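Local coordinates for protein CopN (PDB 4NRH) that forms a complex with the chaperone Scc3 and probably acts as a gatekeeper directing translocator secretion by the type III system, at residues G36-I41 / L68-Q73; E48-L53 / E84-A89; I58-L63 / S121-R126; L63-L68 / G103-L108; F97-I102 / G174-S179. All blocks are in the same frame, centred on the assembly; numbering follows the deposited sequence.

From the N terminus, contact 1 closes the first loop by bringing the end of helix 31-40 against helix 61-74. Contact 2 starts inside that loop and ends beyond it, so the two cross as helix 47-57 meets helix 80-97. Contact 3 runs from the start of helix 61-74 to helix 122-133, and it crosses both. Nested within it, contact 4, which also crosses 1 and 2, joins helix 61-74 to the end of helix 99-105 and the turn after it. Contact 5 follows contacts 1 and 2 in series but crosses 3 and 4, tying helix 99-105 to the loop before helix 179-215. Contacts 1 to 4 lie within the HrpJ-like range.

Contact 1 of 5, residues G36-I41 / L68-Q73; sequences GLRDAI and LDYLVQ
The helical runs 36-40 and 68-73 cross at -57°, with their axes 10.6 Å apart at closest approach and R38 facing L71. This is a helix-helix crossing in the all-helical HrpJ-like region, where the last turn of helix 31-40 rests on helix 61-74. L71 meets the other helix with its two methyl groups, a task that suits leucine because the chain forks at its end. CG lies anti to the carbonyl carbon (chi1 -68°), and this carries the fork across to the other helix. One prong, CD1, meets I41 CD1 tip to tip at 3.7 Å. The same methyl touches L37 CD2 at 3.9 Å, the two leucines crossing at about a right angle. The other prong, CD2, presses on the R38 backbone, 3.8 Å from R38 CA. Further apolar side chains enclose this patch: I41 also packs on I50 and L53, and L71 on L86.

Beside the apolar patch, Y70 reaches over to the aliphatic part of R38. The phenol ring carries OH to 3.6 Å from R38 CD, a van der Waals approach, while L18, A19, L34 and R35 pack round the rest of the tyrosine. Arginine suits this border because its methylenes can lie on the protein while its charged end goes to D39. Its chain bends at chi3 (64°), and the guanidinium meets D39 in a side-on salt bridge. Both nitrogens grip a single oxygen: D39 OD1 receives R38 NE at 3.1 Å from above the carboxylate plane, and R38 NH2 at 3.2 Å on the syn side.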
# COMPACT_ATOMS: atom_id res chain seq x y z
N GLY A 36 32.81 28.43 -15.07
CA GLY A 36 32.48 29.83 -15.27
C GLY A 36 32.29 30.55 -13.94
O GLY A 36 32.70 31.70 -13.78
N LEU A 37 31.65 29.87 -13.00
CA LEU A 37 31.46 30.40 -11.66
C LEU A 37 32.80 30.51 -10.93
O LEU A 37 33.08 31.52 -10.28
CB LEU A 37 30.49 29.52 -10.86
CG LEU A 37 30.27 29.89 -9.40
CD1 LEU A 37 29.79 31.33 -9.27
CD2 LEU A 37 29.27 28.94 -8.75
N ARG A 38 33.61 29.47 -11.06
CA ARG A 38 34.94 29.44 -10.47
C ARG A 38 35.83 30.58 -10.98
O ARG A 38 36.54 31.21 -10.20
CB ARG A 38 35.62 28.09 -10.76
CG ARG A 38 37.02 27.97 -10.21
CD ARG A 38 37.78 26.85 -10.91
NE ARG A 38 37.96 27.13 -12.33
CZ ARG A 38 38.47 26.27 -13.20
NH1 ARG A 38 38.85 25.06 -12.80
NH2 ARG A 38 38.60 26.61 -14.48
N ASP A 39 35.77 30.83 -12.28
CA ASP A 39 36.60 31.85 -12.91
C ASP A 39 36.14 33.26 -12.56
O ASP A 39 36.90 34.22 -12.71
CB ASP A 39 36.60 31.66 -14.43
CG ASP A 39 37.26 30.36 -14.85
OD1 ASP A 39 38.00 29.77 -14.04
OD2 ASP A 39 37.03 29.93 -16.00
N ALA A 40 34.90 33.39 -12.11
CA ALA A 40 34.34 34.69 -11.76
C ALA A 40 34.71 35.10 -10.33
O ALA A 40 34.55 36.25 -9.94
CB ALA A 40 32.83 34.69 -11.93
N ILE A 41 35.20 34.14 -9.56
CA ILE A 41 35.53 34.38 -8.16
C ILE A 41 37.04 34.57 -7.98
O ILE A 41 37.82 33.65 -8.24
CB ILE A 41 35.06 33.22 -7.26
CG1 ILE A 41 33.55 33.02 -7.41
CG2 ILE A 41 35.41 33.50 -5.80
CD1 ILE A 41 33.05 31.72 -6.82
N LEU A 68 28.71 25.05 -4.65
CA LEU A 68 29.54 25.39 -3.51
C LEU A 68 30.42 24.22 -3.07
O LEU A 68 31.59 24.41 -2.73
CB LEU A 68 28.68 25.87 -2.34
CG LEU A 68 28.24 27.33 -2.45
CD1 LEU A 68 27.05 27.61 -1.56
CD2 LEU A 68 29.40 28.26 -2.12
N ASP A 69 29.85 23.02 -3.07
CA ASP A 69 30.63 21.81 -2.81
C ASP A 69 31.79 21.69 -3.79
O ASP A 69 32.90 21.34 -3.40
CB ASP A 69 29.74 20.56 -2.89
CG ASP A 69 28.69 20.51 -1.80
OD1 ASP A 69 28.93 21.07 -0.71
OD2 ASP A 69 27.62 19.92 -2.04
N TYR A 70 31.52 21.99 -5.05
CA TYR A 70 32.54 21.93 -6.09
C TYR A 70 33.64 22.97 -5.87
O TYR A 70 34.82 22.65 -5.99
CB TYR A 70 31.91 22.13 -7.48
CG TYR A 70 32.91 22.62 -8.51
CD1 TYR A 70 33.86 21.76 -9.04
CD2 TYR A 70 32.89 23.93 -8.95
CE1 TYR A 70 34.78 22.20 -9.97
CE2 TYR A 70 33.81 24.38 -9.89
CZ TYR A 70 34.75 23.51 -10.40
OH TYR A 70 35.66 23.95 -11.33
N LEU A 71 33.23 24.20 -5.57
CA LEU A 71 34.18 25.30 -5.38
C LEU A 71 35.14 25.02 -4.23
O LEU A 71 36.34 25.25 -4.35
CB LEU A 71 33.43 26.61 -5.13
CG LEU A 71 32.64 27.17 -6.31
CD1 LEU A 71 31.83 28.38 -5.88
CD2 LEU A 71 33.57 27.52 -7.46
N VAL A 72 34.60 24.52 -3.12
CA VAL A 72 35.41 24.16 -1.97
C VAL A 72 36.40 23.04 -2.31
O VAL A 72 37.56 23.08 -1.91
CB VAL A 72 34.53 23.72 -0.78
CG1 VAL A 72 35.36 23.08 0.31
CG2 VAL A 72 33.74 24.90 -0.23
N GLN A 73 35.93 22.06 -3.08
CA GLN A 73 36.73 20.89 -3.40
C GLN A 73 37.82 21.16 -4.43
O GLN A 73 38.91 20.58 -4.36
CB GLN A 73 35.83 19.75 -3.88
CG GLN A 73 36.51 18.39 -3.94
CD GLN A 73 35.59 17.29 -4.42
OE1 GLN A 73 34.38 17.50 -4.59
NE2 GLN A 73 36.14 16.11 -4.64

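Contact 2 of 5, residues E48-L53 / E84-A89; sequences EDILAL and EALIQA
I50 lies against A85, L86 and A89 where the runs 48-53 and 84-89 cross at -61°, their axes approaching to 9.1 Å. Its CB faces the methyl of A89, 4.0 Å from A89 CB. CG1 lies anti to the carbonyl carbon (chi1 -66°) and CG2 anti to the backbone N, which brings both branches to the other helix. CG2 touches two partners at about a right angle to each other, A89 CB at 3.8 Å and L86 CD2 at 3.7 Å. The other arm leads through CG1, which brushes L86 CD2, to the terminal CD1. This last methyl lies 3.6 Å from L86 CD2, 3.8 Å from A85 CB and 3.6 Å from A85 O, I50 and L86 crossing at about a right angle.

A85 and A89 stand one helical turn apart, and their short side chains let the isoleucine come this close to the opposing backbone. Next to it, L51 brings CD2 to the backbone, 3.3 Å from A89 O. P47 packs on both alanines, V72 on L86. The result is an apolar helix crossing in the all-alpha HrpJ-like fold, I50 and L51 packing against a face of two alanines and a leucine.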
# COMPACT_ATOMS: atom_id res chain seq x y z
N GLU A 48 30.74 36.91 1.45
CA GLU A 48 29.62 37.68 0.91
C GLU A 48 29.70 37.77 -0.61
O GLU A 48 28.71 37.57 -1.30
CB GLU A 48 29.58 39.08 1.52
CG GLU A 48 29.17 39.12 2.99
CD GLU A 48 30.30 38.73 3.93
OE1 GLU A 48 31.47 38.72 3.48
OE2 GLU A 48 30.02 38.43 5.11
N ASP A 49 30.89 38.10 -1.11
CA ASP A 49 31.13 38.19 -2.55
C ASP A 49 30.84 36.86 -3.24
O ASP A 49 30.24 36.82 -4.31
CB ASP A 49 32.56 38.63 -2.83
CG ASP A 49 32.83 40.06 -2.43
OD1 ASP A 49 31.87 40.84 -2.30
OD2 ASP A 49 34.02 40.41 -2.24
N ILE A 50 31.30 35.78 -2.61
CA ILE A 50 31.09 34.44 -3.14
C ILE A 50 29.61 34.11 -3.27
O ILE A 50 29.15 33.69 -4.33
CB ILE A 50 31.77 33.38 -2.24
CG1 ILE A 50 33.29 33.54 -2.28
CG2 ILE A 50 31.35 31.98 -2.66
CD1 ILE A 50 34.00 32.85 -1.14
N LEU A 51 28.86 34.30 -2.18
CA LEU A 51 27.44 33.99 -2.17
C LEU A 51 26.67 34.79 -3.22
O LEU A 51 25.83 34.25 -3.93
CB LEU A 51 26.85 34.26 -0.78
CG LEU A 51 27.27 33.28 0.32
CD1 LEU A 51 26.73 33.73 1.67
CD2 LEU A 51 26.80 31.88 -0.01
N ALA A 52 26.99 36.08 -3.33
CA ALA A 52 26.35 36.95 -4.31
C ALA A 52 26.52 36.43 -5.73
O ALA A 52 25.57 36.41 -6.52
CB ALA A 52 26.90 38.37 -4.20
N LEU A 53 27.73 36.01 -6.06
CA LEU A 53 28.03 35.45 -7.37
C LEU A 53 27.31 34.13 -7.61
O LEU A 53 26.93 33.81 -8.74
CB LEU A 53 29.54 35.26 -7.54
CG LEU A 53 30.35 36.52 -7.82
CD1 LEU A 53 31.84 36.24 -7.75
CD2 LEU A 53 29.98 37.11 -9.17
N GLU A 84 39.25 29.08 2.51
CA GLU A 84 38.68 29.39 3.81
C GLU A 84 37.39 30.20 3.65
O GLU A 84 36.40 29.94 4.33
CB GLU A 84 39.68 30.17 4.67
CG GLU A 84 39.13 30.57 6.03
CD GLU A 84 40.07 31.48 6.80
OE1 GLU A 84 41.11 31.89 6.23
OE2 GLU A 84 39.78 31.78 7.97
N ALA A 85 37.42 31.16 2.73
CA ALA A 85 36.25 32.00 2.46
C ALA A 85 35.11 31.19 1.86
O ALA A 85 33.94 31.43 2.16
CB ALA A 85 36.63 33.15 1.54
N LEU A 86 35.46 30.23 1.01
CA LEU A 86 34.46 29.37 0.38
C LEU A 86 33.78 28.44 1.38
O LEU A 86 32.57 28.21 1.31
CB LEU A 86 35.10 28.55 -0.75
CG LEU A 86 35.44 29.32 -2.02
CD1 LEU A 86 36.42 28.55 -2.88
CD2 LEU A 86 34.17 29.62 -2.81
N ILE A 87 34.57 27.89 2.30
CA ILE A 87 34.03 27.01 3.34
C ILE A 87 33.03 27.76 4.21
O ILE A 87 31.95 27.25 4.51
CB ILE A 87 35.16 26.43 4.22
CG1 ILE A 87 36.03 25.48 3.40
CG2 ILE A 87 34.57 25.70 5.42
CD1 ILE A 87 37.32 25.08 4.10
N GLN A 88 33.39 28.97 4.61
CA GLN A 88 32.49 29.83 5.39
C GLN A 88 31.24 30.16 4.59
O GLN A 88 30.12 30.10 5.12
CB GLN A 88 33.20 31.12 5.81
CG GLN A 88 34.29 30.94 6.85
CD GLN A 88 35.17 32.17 6.98
OE1 GLN A 88 36.40 32.06 7.02
NE2 GLN A 88 34.55 33.34 7.05
N ALA A 89 31.43 30.52 3.33
CA ALA A 89 30.32 30.87 2.44
C ALA A 89 29.34 29.72 2.27
O ALA A 89 28.12 29.92 2.30
CB ALA A 89 30.85 31.32 1.09

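Contact 3 of 5, residues I58-L63 / S121-R126; sequences IKDPAL and SPSGLR
D60 and R126 form a salt bridge, their side chains coming from opposite directions. The bond from R126 NH2 to D60 OD2 is long and weak at 3.3 Å; the stronger salt bridge of R126 is NH1 to E28. OD2 lies near the guanidinium plane, at its edge, yet the carboxylate is turned 84° from that plane, ruling out a flat, two-pronged pair. A water makes the second link: it donates to D60 OD1 at 2.8 Å and accepts from R126 NE at 3.0 Å. S123 approaches the carboxylate with a methylene, its CB 3.4 Å from D60 OD2. Apolar neighbours complete this first shell, with L63 CD2 3.9 Å from R126 NH2 and the methyl of A62 beside NE.

The next shell fixes both charged groups. D60 is the N-cap of helix 61-74: its OD1 takes both the capping bond from A62 N, at 2.9 Å, and the water, while OD2 makes the direct bond to the arginine. Aspartate suits here, since the helix N terminus would be expected to stabilise its negative charge, and P61 can follow because a first-turn residue needs no N-H. Another side-chain N-cap followed by proline starts helix 122-133: S121 OG accepts from G124 N at 3.0 Å, three residues on, where D60 reaches two. R126 lies one turn into that helix, its N bonded to P122 O, and its chain bends at chi3 (-63°) to bring one guanidinium face over P122 O and S123 CA. Farther out, S111 bonds R126 NH1, and L63 packs on N26 of the sodium site.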
# COMPACT_ATOMS: atom_id res chain seq x y z
N ILE A 58 23.59 30.86 -10.47
CA ILE A 58 22.80 29.66 -10.24
C ILE A 58 21.48 30.02 -9.57
O ILE A 58 21.45 30.66 -8.52
CB ILE A 58 23.56 28.64 -9.36
CG1 ILE A 58 24.96 28.38 -9.92
CG2 ILE A 58 22.77 27.35 -9.26
CD1 ILE A 58 24.95 27.69 -11.27
N LYS A 59 20.38 29.59 -10.18
CA LYS A 59 19.04 29.97 -9.72
C LYS A 59 18.50 29.05 -8.64
O LYS A 59 17.92 29.51 -7.65
CB LYS A 59 18.08 30.01 -10.91
CG LYS A 59 16.61 30.09 -10.52
CD LYS A 59 15.71 29.82 -11.72
CE LYS A 59 14.27 30.21 -11.42
NZ LYS A 59 14.11 31.67 -11.23
N ASP A 60 18.69 27.74 -8.81
CA ASP A 60 18.13 26.76 -7.89
C ASP A 60 19.06 26.52 -6.70
O ASP A 60 20.23 26.17 -6.89
CB ASP A 60 17.83 25.45 -8.61
CG ASP A 60 17.00 24.50 -7.78
OD1 ASP A 60 17.56 23.86 -6.86
OD2 ASP A 60 15.78 24.38 -8.04
N PRO A 61 18.54 26.70 -5.48
CA PRO A 61 19.29 26.53 -4.22
C PRO A 61 20.02 25.19 -4.11
O PRO A 61 21.11 25.14 -3.54
CB PRO A 61 18.20 26.64 -3.16
CG PRO A 61 17.16 27.51 -3.78
CD PRO A 61 17.16 27.15 -5.24
N ALA A 62 19.42 24.13 -4.63
CA ALA A 62 20.04 22.81 -4.59
C ALA A 62 21.30 22.77 -5.44
O ALA A 62 22.32 22.20 -5.05
CB ALA A 62 19.06 21.74 -5.04
N LEU A 63 21.22 23.39 -6.62
CA LEU A 63 22.37 23.48 -7.51
C LEU A 63 23.39 24.48 -6.98
O LEU A 63 24.60 24.31 -7.18
CB LEU A 63 21.93 23.86 -8.93
CG LEU A 63 21.43 22.74 -9.84
CD1 LEU A 63 22.48 21.65 -9.97
CD2 LEU A 63 20.10 22.16 -9.36
N SER A 121 9.34 19.89 -14.38
CA SER A 121 10.76 20.10 -14.14
C SER A 121 11.22 19.32 -12.91
O SER A 121 10.43 19.07 -12.00
CB SER A 121 11.06 21.59 -13.97
OG SER A 121 10.56 22.06 -12.73
N PRO A 122 12.51 18.93 -12.89
CA PRO A 122 13.09 18.27 -11.72
C PRO A 122 12.95 19.10 -10.45
O PRO A 122 12.72 18.56 -9.37
CB PRO A 122 14.57 18.10 -12.10
CG PRO A 122 14.56 18.08 -13.59
CD PRO A 122 13.46 19.01 -14.01
N SER A 123 13.08 20.42 -10.59
CA SER A 123 12.97 21.32 -9.45
C SER A 123 11.53 21.37 -8.96
O SER A 123 11.27 21.57 -7.77
CB SER A 123 13.45 22.73 -9.82
OG SER A 123 12.69 23.26 -10.89
N GLY A 124 10.59 21.20 -9.89
CA GLY A 124 9.18 21.14 -9.56
C GLY A 124 8.88 19.96 -8.67
O GLY A 124 8.08 20.05 -7.74
N LEU A 125 9.52 18.83 -8.96
CA LEU A 125 9.35 17.62 -8.16
C LEU A 125 9.99 17.79 -6.78
O LEU A 125 9.43 17.33 -5.78
CB LEU A 125 9.95 16.41 -8.88
CG LEU A 125 9.19 15.91 -10.11
CD1 LEU A 125 9.82 14.63 -10.65
CD2 LEU A 125 7.73 15.68 -9.78
N ARG A 126 11.15 18.44 -6.73
CA ARG A 126 11.84 18.66 -5.46
C ARG A 126 11.04 19.61 -4.57
O ARG A 126 10.99 19.43 -3.35
CB ARG A 126 13.24 19.22 -5.69
CG ARG A 126 14.19 18.25 -6.36
CD ARG A 126 15.63 18.73 -6.31
NE ARG A 126 15.84 19.99 -7.02
CZ ARG A 126 16.13 20.08 -8.31
NH1 ARG A 126 16.24 18.98 -9.04
NH2 ARG A 126 16.31 21.27 -8.87
O HOH W 1 15.33 22.62 -5.78

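Contact 4 of 5, residues L63-L68 / G103-L108; sequences LQSTAL and GAKNIL
K105 and S65 are brought together by their torsions: the lysine leaves its helix with CG anti to the backbone N (chi1 179°), then bends at chi3 (67°), while S65 holds OG anti to its own nitrogen. K105 NZ thereby donates to S65 OG at 2.8 Å, a small hydroxyl able to receive the lysine at the interface. The ammonium's strongest partner is D69, one turn further along helix 61-74, with which it forms a salt bridge. A lysine suits the position because its flexible chain can span the gap between helices and present several N-H groups.

This is a helix-helix contact in the all-helical HrpJ-like region, and the methylenes are used as well. T66 and K105 lie obliquely across each other, and T66 OG1 rests 3.6 Å from K105 CD. That hydroxyl is hydrogen-bonded back to A62 O one turn earlier, so threonine can sit in the helix interface with its polar atom satisfied. It also lies 3.8 Å from L108 CD2. The second methyl of L108 reaches the neighbouring leucine, with L63 CD2 and L108 CD1 3.8 Å apart and the two side chains crossing at about a right angle. A type I turn from K105 to L108 leads out of helix 99-105 and lets K105 and L108 face helix 61-74 together, one polar and one apolar.

In the fold, the turn leads from helix 99-105 into helix 108-115. H93 of helix 80-97 packs on S65, R126 of helix 122-133 lies against L108, and F161 of helix 152-172 touches I107.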
# COMPACT_ATOMS: atom_id res chain seq x y z
N LEU A 63 21.22 23.39 -6.62
CA LEU A 63 22.37 23.48 -7.51
C LEU A 63 23.39 24.48 -6.98
O LEU A 63 24.60 24.31 -7.18
CB LEU A 63 21.93 23.86 -8.93
CG LEU A 63 21.43 22.74 -9.84
CD1 LEU A 63 22.48 21.65 -9.97
CD2 LEU A 63 20.10 22.16 -9.36
N GLN A 64 22.91 25.52 -6.31
CA GLN A 64 23.80 26.46 -5.63
C GLN A 64 24.63 25.73 -4.59
O GLN A 64 25.84 25.95 -4.47
CB GLN A 64 23.00 27.58 -4.95
CG GLN A 64 22.24 28.49 -5.90
CD GLN A 64 21.36 29.49 -5.18
OE1 GLN A 64 21.32 29.51 -3.95
NE2 GLN A 64 20.64 30.31 -5.94
N SER A 65 23.97 24.85 -3.84
CA SER A 65 24.63 24.06 -2.81
C SER A 65 25.61 23.07 -3.43
O SER A 65 26.67 22.80 -2.87
CB SER A 65 23.59 23.31 -1.97
OG SER A 65 24.21 22.58 -0.92
N THR A 66 25.25 22.54 -4.60
CA THR A 66 26.12 21.63 -5.33
C THR A 66 27.36 22.36 -5.84
O THR A 66 28.48 21.85 -5.73
CB THR A 66 25.38 20.99 -6.52
OG1 THR A 66 24.28 20.21 -6.04
CG2 THR A 66 26.32 20.10 -7.32
N ALA A 67 27.15 23.55 -6.40
CA ALA A 67 28.24 24.36 -6.93
C ALA A 67 29.23 24.74 -5.83
O ALA A 67 30.44 24.76 -6.06
CB ALA A 67 27.69 25.61 -7.61
N LEU A 68 28.71 25.05 -4.65
CA LEU A 68 29.54 25.39 -3.51
C LEU A 68 30.42 24.22 -3.07
O LEU A 68 31.59 24.41 -2.73
CB LEU A 68 28.68 25.87 -2.34
CG LEU A 68 28.24 27.33 -2.45
CD1 LEU A 68 27.05 27.61 -1.56
CD2 LEU A 68 29.40 28.26 -2.12
N GLY A 103 18.17 19.30 1.61
CA GLY A 103 17.13 18.33 1.36
C GLY A 103 16.87 18.13 -0.12
O GLY A 103 16.72 17.00 -0.59
N ALA A 104 16.81 19.24 -0.86
CA ALA A 104 16.60 19.20 -2.30
C ALA A 104 17.79 18.54 -3.01
O ALA A 104 17.61 17.76 -3.95
CB ALA A 104 16.37 20.60 -2.84
N LYS A 105 19.00 18.88 -2.57
CA LYS A 105 20.21 18.33 -3.16
C LYS A 105 20.30 16.81 -2.99
O LYS A 105 20.83 16.11 -3.86
CB LYS A 105 21.45 19.01 -2.56
CG LYS A 105 22.78 18.50 -3.09
CD LYS A 105 23.94 19.36 -2.61
CE LYS A 105 24.13 19.24 -1.10
NZ LYS A 105 25.29 20.05 -0.63
N ASN A 106 19.78 16.31 -1.87
CA ASN A 106 19.83 14.88 -1.59
C ASN A 106 18.86 14.05 -2.43
O ASN A 106 18.93 12.82 -2.43
CB ASN A 106 19.57 14.63 -0.11
CG ASN A 106 20.70 15.13 0.77
OD1 ASN A 106 21.80 15.42 0.29
ND2 ASN A 106 20.44 15.23 2.07
N ILE A 107 17.95 14.72 -3.14
CA ILE A 107 17.02 14.03 -4.03
C ILE A 107 17.17 14.56 -5.45
O ILE A 107 16.28 14.39 -6.29
CB ILE A 107 15.56 14.19 -3.57
CG1 ILE A 107 15.16 15.67 -3.56
CG2 ILE A 107 15.36 13.56 -2.20
CD1 ILE A 107 13.67 15.90 -3.46
N LEU A 108 18.30 15.20 -5.71
CA LEU A 108 18.59 15.83 -6.99
C LEU A 108 18.49 14.85 -8.17
O LEU A 108 17.74 15.09 -9.11
CB LEU A 108 19.99 16.45 -6.96
CG LEU A 108 20.35 17.49 -8.02
CD1 LEU A 108 19.39 18.65 -7.99
CD2 LEU A 108 21.78 17.97 -7.81

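Contact 5 of 5, residues F97-I102 / G174-S179; sequences FGRTAI and GPYVPS
A CH-pi contact between R99 and Y176 dominates this surface contact. CG of R99 lies anti to the backbone N (chi1 -161°), laying its methylenes along the ring. R99 CB stands 3.9 Å from the centroid of the tyrosine ring, only 15° off its normal, and R99 CG follows it over the same face. The extended arginine chain and the tyrosine slide past each other in opposite directions, and R99 CD arrives 3.6 Å from Y176 CB. P175 CG lies over the opposite face: a tyrosine sandwiched between proline and arginine methylenes, where an interhelical loop packs on a helix.

The guanidinium belongs to a separate van der Waals contact. Its plane is tilted 41° from the ring, and V177 CG2 sits over the centre of one face, 3.5 Å from R99 CZ. Its nitrogens bond to helix 122-133: NH2 to T133 OG1, NH1 weakly to L130 O.

Apolar packing continues at the far end of the ring, where I102 crosses Y176 at about a right angle and I102 CB lies 4.1 Å from Y176 CE2. The phenol oxygen reaches further, with Y176 OH 3.7 Å from I102 CG1 and 3.8 Å from G98 C. Glycine suits this bend because G98 has a positive phi.

G98 interrupts the helical path between helix 80-97 and helix 99-105. Against the latter lies the loop joining helix 152-172 to helix 179-215.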
# COMPACT_ATOMS: atom_id res chain seq x y z
N PHE A 97 19.49 28.62 3.77
CA PHE A 97 18.47 27.90 3.01
C PHE A 97 17.99 26.63 3.71
O PHE A 97 16.85 26.21 3.55
CB PHE A 97 19.00 27.55 1.61
CG PHE A 97 19.10 28.73 0.69
CD1 PHE A 97 18.00 29.16 -0.03
CD2 PHE A 97 20.30 29.42 0.56
CE1 PHE A 97 18.09 30.25 -0.88
CE2 PHE A 97 20.39 30.51 -0.29
CZ PHE A 97 19.29 30.92 -1.01
N GLY A 98 18.88 26.03 4.51
CA GLY A 98 18.56 24.81 5.22
C GLY A 98 18.12 23.66 4.33
O GLY A 98 18.83 23.28 3.40
N ARG A 99 16.94 23.12 4.62
CA ARG A 99 16.42 21.97 3.89
C ARG A 99 16.14 22.29 2.42
O ARG A 99 16.17 21.40 1.57
CB ARG A 99 15.15 21.44 4.55
CG ARG A 99 14.82 20.01 4.16
CD ARG A 99 13.46 19.59 4.67
NE ARG A 99 13.16 18.21 4.28
CZ ARG A 99 11.97 17.78 3.91
NH1 ARG A 99 10.93 18.61 3.87
NH2 ARG A 99 11.80 16.51 3.58
N THR A 100 15.87 23.55 2.14
CA THR A 100 15.62 24.00 0.77
C THR A 100 16.85 23.75 -0.10
O THR A 100 16.73 23.52 -1.31
CB THR A 100 15.25 25.50 0.73
OG1 THR A 100 14.14 25.74 1.60
CG2 THR A 100 14.89 25.94 -0.68
N ALA A 101 18.02 23.76 0.51
CA ALA A 101 19.26 23.48 -0.20
C ALA A 101 19.70 22.03 -0.05
O ALA A 101 19.87 21.32 -1.04
CB ALA A 101 20.37 24.41 0.29
N ILE A 102 19.86 21.58 1.19
CA ILE A 102 20.41 20.25 1.47
C ILE A 102 19.41 19.13 1.17
O ILE A 102 19.77 18.13 0.54
CB ILE A 102 20.87 20.13 2.93
CG1 ILE A 102 21.82 21.27 3.28
CG2 ILE A 102 21.54 18.79 3.16
CD1 ILE A 102 23.08 21.30 2.44
N GLY A 174 18.22 12.28 8.44
CA GLY A 174 18.57 13.68 8.53
C GLY A 174 18.00 14.39 9.75
O GLY A 174 17.24 13.80 10.52
N PRO A 175 18.37 15.66 9.93
CA PRO A 175 17.92 16.48 11.07
C PRO A 175 16.61 17.22 10.80
O PRO A 175 15.99 17.71 11.74
CB PRO A 175 19.07 17.47 11.24
CG PRO A 175 19.57 17.68 9.84
CD PRO A 175 19.40 16.35 9.13
N TYR A 176 16.21 17.30 9.54
CA TYR A 176 15.06 18.11 9.15
C TYR A 176 13.73 17.42 9.41
O TYR A 176 12.83 18.00 10.01
CB TYR A 176 15.17 18.50 7.67
CG TYR A 176 16.46 19.22 7.34
CD1 TYR A 176 16.73 20.48 7.87
CD2 TYR A 176 17.41 18.65 6.51
CE1 TYR A 176 17.90 21.15 7.58
CE2 TYR A 176 18.59 19.30 6.21
CZ TYR A 176 18.83 20.55 6.75
OH TYR A 176 20.01 21.21 6.46
N VAL A 177 13.60 16.17 8.95
CA VAL A 177 12.35 15.43 9.12
C VAL A 177 12.60 14.12 9.87
O VAL A 177 13.40 13.29 9.44
CB VAL A 177 11.68 15.12 7.76
CG1 VAL A 177 10.44 14.27 7.96
CG2 VAL A 177 11.34 16.41 7.04
N PRO A 178 11.90 13.95 11.01
CA PRO A 178 12.07 12.78 11.89
C PRO A 178 11.68 11.47 11.22
O PRO A 178 10.81 11.45 10.35
CB PRO A 178 11.14 13.09 13.07
CG PRO A 178 10.14 14.05 12.52
CD PRO A 178 10.88 14.88 11.52
N SER A 179 12.34 10.38 11.63
CA SER A 179 12.11 9.06 11.06
C SER A 179 10.66 8.61 11.17
O SER A 179 10.09 8.09 10.20
CB SER A 179 13.03 8.04 11.74
OG SER A 179 12.60 6.71 11.47